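Local structure of lovastatin nonaketide synthase mokA (6AD3) at residues A[326-331]-A[435-440]; A[370-375]-A[406-411]; A[465-470]-A[485-490]. The protein builds the nonaketide chain of monacolin K (lovastatin) as an iterative type I polyketide synthase, of which this chain is the condensation domain. The protein carries 1 engineered substitution. All coordinates share one frame; numbering follows the deposited sequence.

Interaction 1 of 3, residues A[326-331]-A[435-440]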
ATOM      1  N   THR A 326     -17.687  -3.573  10.537  1.00 21.75           N
ATOM      2  CA  THR A 326     -17.502  -2.550   9.513  1.00 19.45           C
ATOM      3  C   THR A 326     -17.494  -3.196   8.123  1.00 18.28           C
ATOM      4  O   THR A 326     -17.156  -4.351   7.984  1.00 17.77           O
ATOM      5  CB  THR A 326     -16.158  -1.827   9.689  1.00 21.13           C
ATOM      6  OG1 THR A 326     -15.103  -2.754   9.460  1.00 18.67           O
ATOM      7  CG2 THR A 326     -16.012  -1.250  11.105  1.00 22.10           C
ATOM      8  N   PRO A 327     -17.769  -2.405   7.077  1.00 18.77           N
ATOM      9  CA  PRO A 327     -17.661  -2.945   5.722  1.00 17.58           C
ATOM     10  C   PRO A 327     -16.256  -3.520   5.463  1.00 16.37           C
ATOM     11  O   PRO A 327     -16.131  -4.562   4.854  1.00 15.86           O
ATOM     12  CB  PRO A 327     -17.922  -1.715   4.844  1.00 19.70           C
ATOM     13  CG  PRO A 327     -18.931  -0.936   5.663  1.00 19.40           C
ATOM     14  CD  PRO A 327     -18.455  -1.098   7.100  1.00 19.56           C
ATOM     15  N   MET A 328     -15.217  -2.851   5.935  1.00 16.16           N
ATOM     16  CA  MET A 328     -13.858  -3.401   5.769  1.00 16.73           C
ATOM     17  C   MET A 328     -13.764  -4.831   6.249  1.00 18.17           C
ATOM     18  O   MET A 328     -13.236  -5.699   5.546  1.00 16.72           O
ATOM     19  CB  MET A 328     -12.814  -2.575   6.510  1.00 17.52           C
ATOM     20  CG  MET A 328     -11.385  -3.062   6.218  1.00 18.17           C
ATOM     21  SD  MET A 328     -10.813  -4.399   7.314  1.00 22.15           S
ATOM     22  CE  MET A 328     -10.028  -3.448   8.614  1.00 24.17           C
ATOM     23  N   GLN A 329     -14.356  -5.106   7.404  1.00 16.46           N
ATOM     24  CA  GLN A 329     -14.275  -6.434   7.969  1.00 16.70           C
ATOM     25  C   GLN A 329     -15.058  -7.448   7.163  1.00 17.06           C
ATOM     26  O   GLN A 329     -14.639  -8.577   7.042  1.00 15.15           O
ATOM     27  CB  GLN A 329     -14.729  -6.428   9.402  1.00 16.72           C
ATOM     28  CG  GLN A 329     -13.774  -5.679  10.307  1.00 18.26           C
ATOM     29  CD  GLN A 329     -14.445  -5.111  11.565  1.00 20.45           C
ATOM     30  OE1 GLN A 329     -15.659  -5.211  11.753  1.00 20.63           O
ATOM     31  NE2 GLN A 329     -13.672  -4.373  12.332  1.00 20.14           N
ATOM     32  N   PHE A 330     -16.138  -6.998   6.534  1.00 16.00           N
ATOM     33  CA  PHE A 330     -16.915  -7.848   5.609  1.00 17.09           C
ATOM     34  C   PHE A 330     -16.077  -8.201   4.354  1.00 14.28           C
ATOM     35  O   PHE A 330     -15.939  -9.390   3.969  1.00 15.47           O
ATOM     36  CB  PHE A 330     -18.218  -7.109   5.193  1.00 16.63           C
ATOM     37  CG  PHE A 330     -19.270  -8.012   4.542  1.00 16.72           C
ATOM     38  CD1 PHE A 330     -19.052  -8.578   3.275  1.00 16.96           C
ATOM     39  CD2 PHE A 330     -20.489  -8.194   5.130  1.00 17.71           C
ATOM     40  CE1 PHE A 330     -20.038  -9.324   2.655  1.00 17.76           C
ATOM     41  CE2 PHE A 330     -21.444  -8.969   4.538  1.00 17.64           C
ATOM     42  CZ  PHE A 330     -21.230  -9.550   3.312  1.00 18.35           C
ATOM     43  N   TYR A 331     -15.433  -7.195   3.767  1.00 13.96           N
ATOM     44  CA  TYR A 331     -14.632  -7.434   2.591  1.00 13.66           C
ATOM     45  C   TYR A 331     -13.460  -8.414   2.943  1.00 14.14           C
ATOM     46  O   TYR A 331     -13.107  -9.295   2.151  1.00 14.27           O
ATOM     47  CB  TYR A 331     -14.120  -6.106   2.025  1.00 14.58           C
ATOM     48  CG  TYR A 331     -15.187  -5.262   1.405  1.00 13.89           C
ATOM     49  CD1 TYR A 331     -15.796  -5.659   0.226  1.00 16.55           C
ATOM     50  CD2 TYR A 331     -15.573  -4.022   1.958  1.00 15.68           C
ATOM     51  CE1 TYR A 331     -16.828  -4.932  -0.325  1.00 17.89           C
ATOM     52  CE2 TYR A 331     -16.582  -3.262   1.378  1.00 17.29           C
ATOM     53  CZ  TYR A 331     -17.165  -3.706   0.188  1.00 17.42           C
ATOM     54  OH  TYR A 331     -18.214  -3.024  -0.425  1.00 15.69           O
ATOM     55  N   ALA A 435      -0.592 -13.481   1.068  1.00 14.83           N
ATOM     56  CA  ALA A 435      -1.752 -12.711   0.659  1.00 13.97           C
ATOM     57  C   ALA A 435      -1.799 -11.396   1.442  1.00 15.06           C
ATOM     58  O   ALA A 435      -1.555 -11.367   2.658  1.00 12.07           O
ATOM     59  CB  ALA A 435      -3.020 -13.499   0.960  1.00 14.74           C
ATOM     60  N   VAL A 436      -2.235 -10.334   0.767  1.00 13.49           N
ATOM     61  CA  VAL A 436      -2.420  -9.028   1.403  1.00 14.00           C
ATOM     62  C   VAL A 436      -3.808  -8.493   1.071  1.00 15.00           C
ATOM     63  O   VAL A 436      -4.299  -8.674  -0.046  1.00 13.84           O
ATOM     64  CB  VAL A 436      -1.334  -8.026   0.937  1.00 14.41           C
ATOM     65  CG1 VAL A 436      -1.684  -6.574   1.287  1.00 13.90           C
ATOM     66  CG2 VAL A 436       0.022  -8.394   1.525  1.00 13.56           C
ATOM     67  N   PHE A 437      -4.357  -7.734   2.026  1.00 12.24           N
ATOM     68  CA  PHE A 437      -5.602  -7.023   1.902  1.00 13.14           C
ATOM     69  C   PHE A 437      -5.375  -5.567   2.307  1.00 12.23           C
ATOM     70  O   PHE A 437      -4.927  -5.271   3.428  1.00 14.11           O
ATOM     71  CB  PHE A 437      -6.668  -7.643   2.812  1.00 12.87           C
ATOM     72  CG  PHE A 437      -8.024  -6.933   2.743  1.00 13.97           C
ATOM     73  CD1 PHE A 437      -8.794  -7.017   1.607  1.00 19.68           C
ATOM     74  CD2 PHE A 437      -8.490  -6.154   3.786  1.00 15.00           C
ATOM     75  CE1 PHE A 437     -10.020  -6.370   1.514  1.00 22.57           C
ATOM     76  CE2 PHE A 437      -9.763  -5.583   3.734  1.00 14.57           C
ATOM     77  CZ  PHE A 437     -10.512  -5.670   2.596  1.00 16.99           C
ATOM     78  N   ASP A 438      -5.699  -4.649   1.415  1.00 12.35           N
ATOM     79  CA  ASP A 438      -5.466  -3.217   1.658  1.00 12.67           C
ATOM     80  C   ASP A 438      -6.717  -2.444   1.316  1.00 12.78           C
ATOM     81  O   ASP A 438      -7.097  -2.338   0.138  1.00 14.45           O
ATOM     82  CB  ASP A 438      -4.278  -2.734   0.817  1.00 14.48           C
ATOM     83  CG  ASP A 438      -3.927  -1.248   1.048  1.00 15.66           C
ATOM     84  OD1 ASP A 438      -4.765  -0.531   1.587  1.00 15.65           O
ATOM     85  OD2 ASP A 438      -2.748  -0.877   0.797  1.00 20.29           O
ATOM     86  N   TYR A 439      -7.375  -1.915   2.358  1.00 12.54           N
ATOM     87  CA  TYR A 439      -8.651  -1.220   2.204  1.00 14.07           C
ATOM     88  C   TYR A 439      -8.490   0.214   2.706  1.00 15.63           C
ATOM     89  O   TYR A 439      -7.909   0.455   3.771  1.00 15.24           O
ATOM     90  CB  TYR A 439      -9.721  -1.936   3.030  1.00 16.08           C
ATOM     91  CG  TYR A 439     -11.013  -1.181   3.244  1.00 13.73           C
ATOM     92  CD1 TYR A 439     -11.115  -0.180   4.200  1.00 17.37           C
ATOM     93  CD2 TYR A 439     -12.124  -1.474   2.488  1.00 17.29           C
ATOM     94  CE1 TYR A 439     -12.314   0.479   4.431  1.00 16.58           C
ATOM     95  CE2 TYR A 439     -13.349  -0.852   2.747  1.00 19.24           C
ATOM     96  CZ  TYR A 439     -13.426   0.104   3.750  1.00 17.69           C
ATOM     97  OH  TYR A 439     -14.618   0.802   3.936  1.00 20.55           O
ATOM     98  N   LYS A 440      -8.942   1.140   1.900  1.00 14.11           N
ATOM     99  CA  LYS A 440      -9.003   2.548   2.294  1.00 17.72           C
ATOM    100  C   LYS A 440     -10.343   3.208   1.946  1.00 20.03           C
ATOM    101  O   LYS A 440     -11.046   2.775   1.025  1.00 19.81           O
ATOM    102  CB  LYS A 440      -7.834   3.302   1.682  1.00 17.96           C
ATOM    103  CG  LYS A 440      -8.025   3.650   0.219  1.00 20.44           C
ATOM    104  CD  LYS A 440      -6.823   4.383  -0.337  1.00 27.37           C
ATOM    105  CE  LYS A 440      -7.080   4.670  -1.821  1.00 28.28           C
ATOM    106  NZ  LYS A 440      -6.010   5.438  -2.442  1.00 32.70           N
TER
HETATM  107  O   HOH W   1     -15.056   0.088   6.756  1.00 17.55           O
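Met328 lays the start of its side chain over one face of the Tyr439 ring. Met328 CB stands 3.7 Å from the centroid of the Tyr439 ring and 12° off the ring normal, a CH-pi contact near its centre. Met328 CG follows over the same ring, 3.5 Å from Tyr439 CD1. Because Met328 CG is anti to the backbone N (chi1 -174°), the chain runs across the strand side chains. Bends at chi2 and chi3 then lead its end away. Met328 CG meets the edge of the Phe437 ring, 3.9 Å from CE2. The sulfur stays at that edge too, in a Met-aromatic contact, Met328 SD 5.2 Å from the Phe437 centroid.

Tyr331, one helix turn on, completes the contact. Tyr331 CB lies 3.7 Å from Phe437 CZ, and its CD2 packs obliquely on Tyr439 CE2. Phe437 and Tyr439 point from the same face of the strand, so both rings reach the helix.

The polar end of Tyr439 is held separately. Tyr439 OH hydrogen-bonds to Asp474 and accepts from a water at 2.9 Å, and this water accepts from Met328 N in the first turn. Thr326 and Gln329 close that turn with a capping box. Helix 327-331 and strand 435-440 run nearly antiparallel, at 155°. The arrangement is a helix start packed on an inner strand of the mixed sheet, within the alpha/beta fold of a condensation domain.

Interaction 2 of 3, residues A[370-375]-A[406-411]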
ATOM      1  N   ALA A 370       3.200   3.542   6.399  1.00 13.68           N
ATOM      2  CA  ALA A 370       2.327   2.370   6.186  1.00 14.12           C
ATOM      3  C   ALA A 370       2.960   1.029   6.592  1.00 15.00           C
ATOM      4  O   ALA A 370       4.178   0.834   6.547  1.00 14.19           O
ATOM      5  CB  ALA A 370       1.844   2.321   4.739  1.00 12.78           C
ATOM      6  N   ASN A 371       2.107   0.109   7.001  1.00 11.92           N
ATOM      7  CA  ASN A 371       2.558  -1.114   7.614  1.00 13.39           C
ATOM      8  C   ASN A 371       1.656  -2.278   7.149  1.00 13.35           C
ATOM      9  O   ASN A 371       0.621  -2.049   6.449  1.00 13.22           O
ATOM     10  CB  ASN A 371       2.470  -0.947   9.099  1.00 12.40           C
ATOM     11  CG  ASN A 371       3.191  -2.049   9.875  1.00 13.44           C
ATOM     12  OD1 ASN A 371       4.164  -2.657   9.402  1.00 15.75           O
ATOM     13  ND2 ASN A 371       2.786  -2.205  11.139  1.00 15.84           N
ATOM     14  N   LEU A 372       2.030  -3.483   7.532  1.00 12.26           N
ATOM     15  CA  LEU A 372       1.225  -4.663   7.294  1.00 12.01           C
ATOM     16  C   LEU A 372       1.136  -5.455   8.597  1.00 12.75           C
ATOM     17  O   LEU A 372       2.096  -5.518   9.333  1.00 15.48           O
ATOM     18  CB  LEU A 372       1.903  -5.534   6.264  1.00 13.78           C
ATOM     19  CG  LEU A 372       1.914  -4.989   4.850  1.00 15.22           C
ATOM     20  CD1 LEU A 372       2.920  -5.734   4.006  1.00 16.96           C
ATOM     21  CD2 LEU A 372       0.535  -5.057   4.267  1.00 18.05           C
ATOM     22  N   LEU A 373      -0.080  -5.900   8.925  1.00 12.53           N
ATOM     23  CA  LEU A 373      -0.336  -6.698  10.136  1.00 12.69           C
ATOM     24  C   LEU A 373      -0.649  -8.128   9.722  1.00 13.67           C
ATOM     25  O   LEU A 373      -1.582  -8.361   8.966  1.00 13.66           O
ATOM     26  CB  LEU A 373      -1.510  -6.118  10.886  1.00 15.18           C
ATOM     27  CG  LEU A 373      -1.425  -4.620  11.231  1.00 16.08           C
ATOM     28  CD1 LEU A 373      -2.700  -4.146  11.917  1.00 19.80           C
ATOM     29  CD2 LEU A 373      -0.231  -4.374  12.111  1.00 16.68           C
ATOM     30  N   PRO A 374       0.136  -9.103  10.220  1.00 14.43           N
ATOM     31  CA  PRO A 374       0.028 -10.429   9.635  1.00 15.01           C
ATOM     32  C   PRO A 374      -0.997 -11.283  10.352  1.00 17.05           C
ATOM     33  O   PRO A 374      -0.665 -11.982  11.311  1.00 15.28           O
ATOM     34  CB  PRO A 374       1.446 -10.997   9.805  1.00 16.19           C
ATOM     35  CG  PRO A 374       1.964 -10.334  11.013  1.00 14.95           C
ATOM     36  CD  PRO A 374       1.353  -8.969  11.039  1.00 14.61           C
ATOM     37  N   LEU A 375      -2.247 -11.202   9.925  1.00 14.33           N
ATOM     38  CA  LEU A 375      -3.309 -11.930  10.601  1.00 15.80           C
ATOM     39  C   LEU A 375      -3.224 -13.421  10.220  1.00 17.51           C
ATOM     40  O   LEU A 375      -3.364 -13.770   9.074  1.00 19.09           O
ATOM     41  CB  LEU A 375      -4.683 -11.407  10.165  1.00 18.23           C
ATOM     42  CG  LEU A 375      -5.322 -10.166  10.764  1.00 29.77           C
ATOM     43  CD1 LEU A 375      -4.367  -9.226  11.445  1.00 30.75           C
ATOM     44  CD2 LEU A 375      -6.163  -9.483   9.689  1.00 29.20           C
ATOM     45  N   VAL A 406       3.867  -2.392  15.602  1.00 19.37           N
ATOM     46  CA  VAL A 406       5.069  -3.070  15.223  1.00 19.78           C
ATOM     47  C   VAL A 406       5.276  -3.074  13.699  1.00 19.42           C
ATOM     48  O   VAL A 406       4.488  -3.685  12.976  1.00 17.80           O
ATOM     49  CB  VAL A 406       5.062  -4.512  15.719  1.00 21.95           C
ATOM     50  CG1 VAL A 406       6.367  -5.186  15.360  1.00 28.90           C
ATOM     51  CG2 VAL A 406       4.866  -4.531  17.208  1.00 25.83           C
ATOM     52  N   PRO A 407       6.357  -2.427  13.216  1.00 19.18           N
ATOM     53  CA  PRO A 407       6.646  -2.509  11.772  1.00 17.25           C
ATOM     54  C   PRO A 407       6.943  -3.973  11.355  1.00 17.64           C
ATOM     55  O   PRO A 407       7.641  -4.686  12.075  1.00 16.59           O
ATOM     56  CB  PRO A 407       7.891  -1.649  11.617  1.00 18.80           C
ATOM     57  CG  PRO A 407       7.830  -0.670  12.762  1.00 19.90           C
ATOM     58  CD  PRO A 407       7.237  -1.463  13.893  1.00 19.70           C
ATOM     59  N   TYR A 408       6.281  -4.467  10.319  1.00 16.51           N
ATOM     60  CA  TYR A 408       6.287  -5.929  10.066  1.00 14.75           C
ATOM     61  C   TYR A 408       7.722  -6.447   9.817  1.00 14.15           C
ATOM     62  O   TYR A 408       8.042  -7.579  10.162  1.00 15.81           O
ATOM     63  CB  TYR A 408       5.354  -6.332   8.930  1.00 14.38           C
ATOM     64  CG  TYR A 408       5.862  -5.991   7.564  1.00 13.82           C
ATOM     65  CD1 TYR A 408       5.741  -4.702   7.054  1.00 15.81           C
ATOM     66  CD2 TYR A 408       6.370  -6.953   6.751  1.00 15.52           C
ATOM     67  CE1 TYR A 408       6.188  -4.376   5.775  1.00 14.05           C
ATOM     68  CE2 TYR A 408       6.856  -6.642   5.468  1.00 14.80           C
ATOM     69  CZ  TYR A 408       6.672  -5.354   4.970  1.00 13.13           C
ATOM     70  OH  TYR A 408       7.206  -5.067   3.736  1.00 14.33           O
ATOM     71  N   GLY A 409       8.593  -5.607   9.244  1.00 14.67           N
ATOM     72  CA  GLY A 409       9.980  -6.019   9.002  1.00 14.83           C
ATOM     73  C   GLY A 409      10.717  -6.361  10.289  1.00 17.85           C
ATOM     74  O   GLY A 409      11.566  -7.271  10.316  1.00 16.15           O
ATOM     75  N   VAL A 410      10.396  -5.674  11.386  1.00 17.72           N
ATOM     76  CA  VAL A 410      11.039  -6.084  12.641  1.00 19.40           C
ATOM     77  C   VAL A 410      10.518  -7.400  13.177  1.00 17.95           C
ATOM     78  O   VAL A 410      11.319  -8.243  13.610  1.00 19.47           O
ATOM     79  CB  VAL A 410      11.246  -4.996  13.737  1.00 26.44           C
ATOM     80  CG1 VAL A 410      10.775  -3.634  13.378  1.00 21.05           C
ATOM     81  CG2 VAL A 410      10.885  -5.464  15.147  1.00 24.15           C
ATOM     82  N   LEU A 411       9.245  -7.694  12.936  1.00 17.34           N
ATOM     83  CA  LEU A 411       8.713  -9.053  13.232  1.00 17.38           C
ATOM     84  C   LEU A 411       9.390 -10.109  12.389  1.00 17.57           C
ATOM     85  O   LEU A 411       9.814 -11.169  12.883  1.00 19.63           O
ATOM     86  CB  LEU A 411       7.216  -9.106  13.000  1.00 19.39           C
ATOM     87  CG  LEU A 411       6.570 -10.427  13.363  1.00 21.78           C
ATOM     88  CD1 LEU A 411       6.717 -10.722  14.851  1.00 24.39           C
ATOM     89  CD2 LEU A 411       5.111 -10.459  12.960  1.00 21.99           C
TER
HETATM   90  O   HOH W   2       3.291  -5.994  11.987  1.00 18.37           O
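Asn371 has CG anti to its own N (chi1 -168°), which carries the amide from the strand to the start of helix 408-411. Tyr408 has a chi1 of 74°, with CG between its N and carbonyl carbon, and its ring comes to lie beside Leu372. This joins an outermost strand of the six-stranded mixed sheet of the condensation domain to a helix N-terminus.

The Asn371 amide makes two bonds with the chain that enters the helix. Asn371 OD1 accepts from Tyr408 N at 2.9 Å, on a lone pair in the carbonyl plane. ND2 donates to Val406 O along a fairly straight path, 166° at the hydrogen. The two bonds fix the rotation of the amide and hold residues 406 to 408 against the strand. A water adds a bridge, donating to both Val406 O and Leu372 O.

Apolar groups fill in beside this clamp. Leu372 and Tyr408 lie side by side and point the same way. Leu372 CD1 sits over one face of the Tyr408 ring, 4.0 Å from the centroid and offset toward the rim. Asn371 OD1 is at the edge of the same ring, 3.5 Å from Tyr408 CD1. Tyr84 meets this ring as well, and Trp262 of helix 256-266 packs on both Pro374 and Leu411. Pro374 and Leu411 reach toward each other, with Pro374 CG 3.7 Å from Leu411 CD2.

Interaction 3 of 3, residues A[465-470]-A[485-490]; sequences PYDVVL and KLQSSV
Gln487, Asp467 and Lys485 bury the most surface where the two strands of a beta hairpin, 468-473 and 481-487, lie side by side. Both belong to the six-stranded mixed sheet of the condensation domain. Segments 468-470 and 485-487 run antiparallel, at 170°. Gln487 and Asp467 meet where the pairing ends. Gln487 N donates to Asp467 O at 3.1 Å. Gln487 CG lies 3.6 Å from Asp467 CA, and a bend at chi2 (-68°) then turns the chain end over residues 465 and 466. The Asp467 carboxylate forms a salt bridge with Arg294. That partner probably keeps the buried acid ionised.

Lys485 takes part mainly through its backbone. It forms a hydrogen-bonded pair with Val469. Lys485 N donates to Val469 O at 2.8 Å, and Val469 N donates to Lys485 O at 2.9 Å. The lysine side chain extends away from the contact beyond CG, and its NZ pairs with Glu471 of the partner strand.

Between these two positions, Val468 and Leu486 form a non-hydrogen-bonded pair. Asp467 O also takes a CA-H...O contact from Leu486 CA. Helix 495-512 packs on Leu486 through His495 and Pro496. Val468 and Leu486 lie side by side, pointing the same way, and touch at Val468 CG2 and Leu486 CD2, 3.7 Å apart.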
ATOM      1  N   PRO A 465       6.159  -8.958  -3.079  1.00 12.73           N
ATOM      2  CA  PRO A 465       6.404 -10.374  -3.316  1.00 14.43           C
ATOM      3  C   PRO A 465       5.163 -11.244  -3.187  1.00 14.86           C
ATOM      4  O   PRO A 465       5.242 -12.471  -3.389  1.00 14.89           O
ATOM      5  CB  PRO A 465       7.403 -10.739  -2.216  1.00 15.66           C
ATOM      6  CG  PRO A 465       7.079  -9.808  -1.133  1.00 15.45           C
ATOM      7  CD  PRO A 465       6.776  -8.516  -1.828  1.00 14.48           C
ATOM      8  N   TYR A 466       4.044 -10.652  -2.794  1.00 12.68           N
ATOM      9  CA  TYR A 466       2.883 -11.444  -2.372  1.00 12.06           C
ATOM     10  C   TYR A 466       2.153 -12.131  -3.551  1.00 13.88           C
ATOM     11  O   TYR A 466       1.912 -11.513  -4.585  1.00 14.50           O
ATOM     12  CB  TYR A 466       1.933 -10.543  -1.562  1.00 11.96           C
ATOM     13  CG  TYR A 466       2.627  -9.972  -0.365  1.00 12.07           C
ATOM     14  CD1 TYR A 466       2.986 -10.782   0.711  1.00 13.14           C
ATOM     15  CD2 TYR A 466       3.068  -8.655  -0.353  1.00 12.55           C
ATOM     16  CE1 TYR A 466       3.768 -10.307   1.751  1.00 13.98           C
ATOM     17  CE2 TYR A 466       3.819  -8.169   0.707  1.00 12.38           C
ATOM     18  CZ  TYR A 466       4.199  -9.017   1.739  1.00 13.92           C
ATOM     19  OH  TYR A 466       4.977  -8.568   2.760  1.00 15.33           O
ATOM     20  N   ASP A 467       1.723 -13.383  -3.337  1.00 14.83           N
ATOM     21  CA  ASP A 467       1.052 -14.164  -4.385  1.00 15.59           C
ATOM     22  C   ASP A 467      -0.221 -13.463  -4.843  1.00 16.14           C
ATOM     23  O   ASP A 467      -0.508 -13.433  -6.031  1.00 16.52           O
ATOM     24  CB  ASP A 467       0.696 -15.567  -3.900  1.00 15.17           C
ATOM     25  CG  ASP A 467       1.896 -16.506  -3.820  1.00 19.77           C
ATOM     26  OD1 ASP A 467       3.051 -16.063  -3.845  1.00 18.86           O
ATOM     27  OD2 ASP A 467       1.653 -17.718  -3.769  1.00 19.60           O
ATOM     28  N   VAL A 468      -1.007 -12.965  -3.889  1.00 14.41           N
ATOM     29  CA  VAL A 468      -2.295 -12.363  -4.176  1.00 14.20           C
ATOM     30  C   VAL A 468      -2.490 -11.132  -3.298  1.00 13.24           C
ATOM     31  O   VAL A 468      -2.180 -11.137  -2.109  1.00 13.97           O
ATOM     32  CB  VAL A 468      -3.464 -13.371  -3.964  1.00 16.22           C
ATOM     33  CG1 VAL A 468      -3.391 -13.984  -2.619  1.00 17.67           C
ATOM     34  CG2 VAL A 468      -4.826 -12.716  -4.207  1.00 17.03           C
ATOM     35  N   VAL A 469      -2.858 -10.050  -3.945  1.00 13.18           N
ATOM     36  CA  VAL A 469      -3.082  -8.792  -3.282  1.00 13.19           C
ATOM     37  C   VAL A 469      -4.429  -8.270  -3.743  1.00 12.15           C
ATOM     38  O   VAL A 469      -4.668  -8.103  -4.964  1.00 14.37           O
ATOM     39  CB  VAL A 469      -1.994  -7.780  -3.576  1.00 11.65           C
ATOM     40  CG1 VAL A 469      -2.278  -6.456  -2.836  1.00 13.12           C
ATOM     41  CG2 VAL A 469      -0.602  -8.312  -3.213  1.00 12.23           C
ATOM     42  N   LEU A 470      -5.274  -7.924  -2.780  1.00 12.03           N
ATOM     43  CA  LEU A 470      -6.532  -7.251  -3.036  1.00 12.26           C
ATOM     44  C   LEU A 470      -6.446  -5.847  -2.421  1.00 13.05           C
ATOM     45  O   LEU A 470      -6.260  -5.706  -1.193  1.00 11.83           O
ATOM     46  CB  LEU A 470      -7.701  -8.021  -2.408  1.00 12.09           C
ATOM     47  CG  LEU A 470      -9.044  -7.287  -2.355  1.00 13.37           C
ATOM     48  CD1 LEU A 470      -9.494  -6.911  -3.739  1.00 15.85           C
ATOM     49  CD2 LEU A 470     -10.115  -8.145  -1.701  1.00 14.89           C
ATOM     50  N   LYS A 485      -4.201  -8.226  -7.772  1.00 13.67           N
ATOM     51  CA  LYS A 485      -2.876  -8.444  -8.348  1.00 13.77           C
ATOM     52  C   LYS A 485      -2.431  -9.846  -8.002  1.00 14.20           C
ATOM     53  O   LYS A 485      -2.488 -10.241  -6.839  1.00 14.62           O
ATOM     54  CB  LYS A 485      -1.864  -7.446  -7.778  1.00 14.76           C
ATOM     55  CG  LYS A 485      -2.241  -5.963  -7.993  1.00 14.39           C
ATOM     56  CD  LYS A 485      -1.223  -5.017  -7.326  1.00 14.74           C
ATOM     57  CE  LYS A 485      -1.472  -3.546  -7.665  1.00 14.51           C
ATOM     58  NZ  LYS A 485      -0.614  -2.642  -6.837  1.00 13.71           N
ATOM     59  N   LEU A 486      -1.954 -10.573  -9.012  1.00 13.17           N
ATOM     60  CA  LEU A 486      -1.399 -11.926  -8.847  1.00 14.90           C
ATOM     61  C   LEU A 486       0.029 -11.994  -9.398  1.00 13.80           C
ATOM     62  O   LEU A 486       0.369 -11.310 -10.383  1.00 15.40           O
ATOM     63  CB  LEU A 486      -2.278 -12.946  -9.560  1.00 14.62           C
ATOM     64  CG  LEU A 486      -3.750 -12.952  -9.199  1.00 15.60           C
ATOM     65  CD1 LEU A 486      -4.498 -13.976 -10.063  1.00 18.58           C
ATOM     66  CD2 LEU A 486      -3.908 -13.297  -7.705  1.00 18.60           C
ATOM     67  N   GLN A 487       0.893 -12.752  -8.722  1.00 14.79           N
ATOM     68  CA  GLN A 487       2.265 -12.904  -9.186  1.00 15.46           C
ATOM     69  C   GLN A 487       2.267 -13.637 -10.541  1.00 16.66           C
ATOM     70  O   GLN A 487       1.708 -14.738 -10.650  1.00 16.24           O
ATOM     71  CB  GLN A 487       3.087 -13.724  -8.183  1.00 17.27           C
ATOM     72  CG  GLN A 487       3.394 -13.030  -6.884  1.00 15.65           C
ATOM     73  CD  GLN A 487       4.362 -11.856  -7.032  1.00 16.56           C
ATOM     74  OE1 GLN A 487       4.166 -10.783  -6.415  1.00 19.14           O
ATOM     75  NE2 GLN A 487       5.408 -12.049  -7.827  1.00 15.20           N
ATOM     76  N   SER A 488       2.945 -13.063 -11.531  1.00 17.21           N
ATOM     77  CA  SER A 488       3.100 -13.701 -12.864  1.00 17.86           C
ATOM     78  C   SER A 488       3.949 -14.974 -12.737  1.00 19.64           C
ATOM     79  O   SER A 488       3.852 -15.873 -13.563  1.00 21.20           O
ATOM     80  CB  SER A 488       3.742 -12.707 -13.847  1.00 19.88           C
ATOM     81  OG  SER A 488       5.076 -12.431 -13.463  1.00 20.37           O
ATOM     82  N   SER A 489       4.695 -15.098 -11.650  1.00 19.13           N
ATOM     83  CA  SER A 489       5.527 -16.290 -11.427  1.00 20.50           C
ATOM     84  C   SER A 489       4.693 -17.524 -11.187  1.00 21.50           C
ATOM     85  O   SER A 489       5.166 -18.639 -11.347  1.00 21.03           O
ATOM     86  CB  SER A 489       6.482 -16.052 -10.247  1.00 22.14           C
ATOM     87  OG  SER A 489       5.768 -15.830  -9.047  1.00 19.97           O
ATOM     88  N   VAL A 490       3.440 -17.320 -10.815  1.00 18.60           N
ATOM     89  CA  VAL A 490       2.554 -18.407 -10.431  1.00 21.05           C
ATOM     90  C   VAL A 490       1.318 -18.440 -11.325  1.00 22.70           C
ATOM     91  O   VAL A 490       0.719 -19.502 -11.491  1.00 22.41           O
ATOM     92  CB  VAL A 490       2.064 -18.227  -8.969  1.00 21.71           C
ATOM     93  CG1 VAL A 490       1.128 -19.358  -8.576  1.00 26.66           C
ATOM     94  CG2 VAL A 490       3.247 -18.182  -8.025  1.00 25.29           C
TER

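Overall arrangement
All three contacts reach the same six-stranded mixed sheet. Interaction 3 is within it, a buried pairing of neighbouring strands made mostly by backbone bonds. Interactions 1 and 2 attach helices to it. Interaction 1 is partly buried and relies on aromatic and methionine packing with one water bridge. Interaction 2 is buried and depends on an asparagine amide at an outermost strand. Strands 435-440 and 468-473 are neighbours, so interactions 1 and 3 meet directly: Val436 N lies 3.0 Å from Val468 O, probably hydrogen-bonded. Tyr466 joins interactions 2 and 3, its OH packing on Leu372 and Tyr408. Interaction 2 is nested in the loop closed by interaction 1.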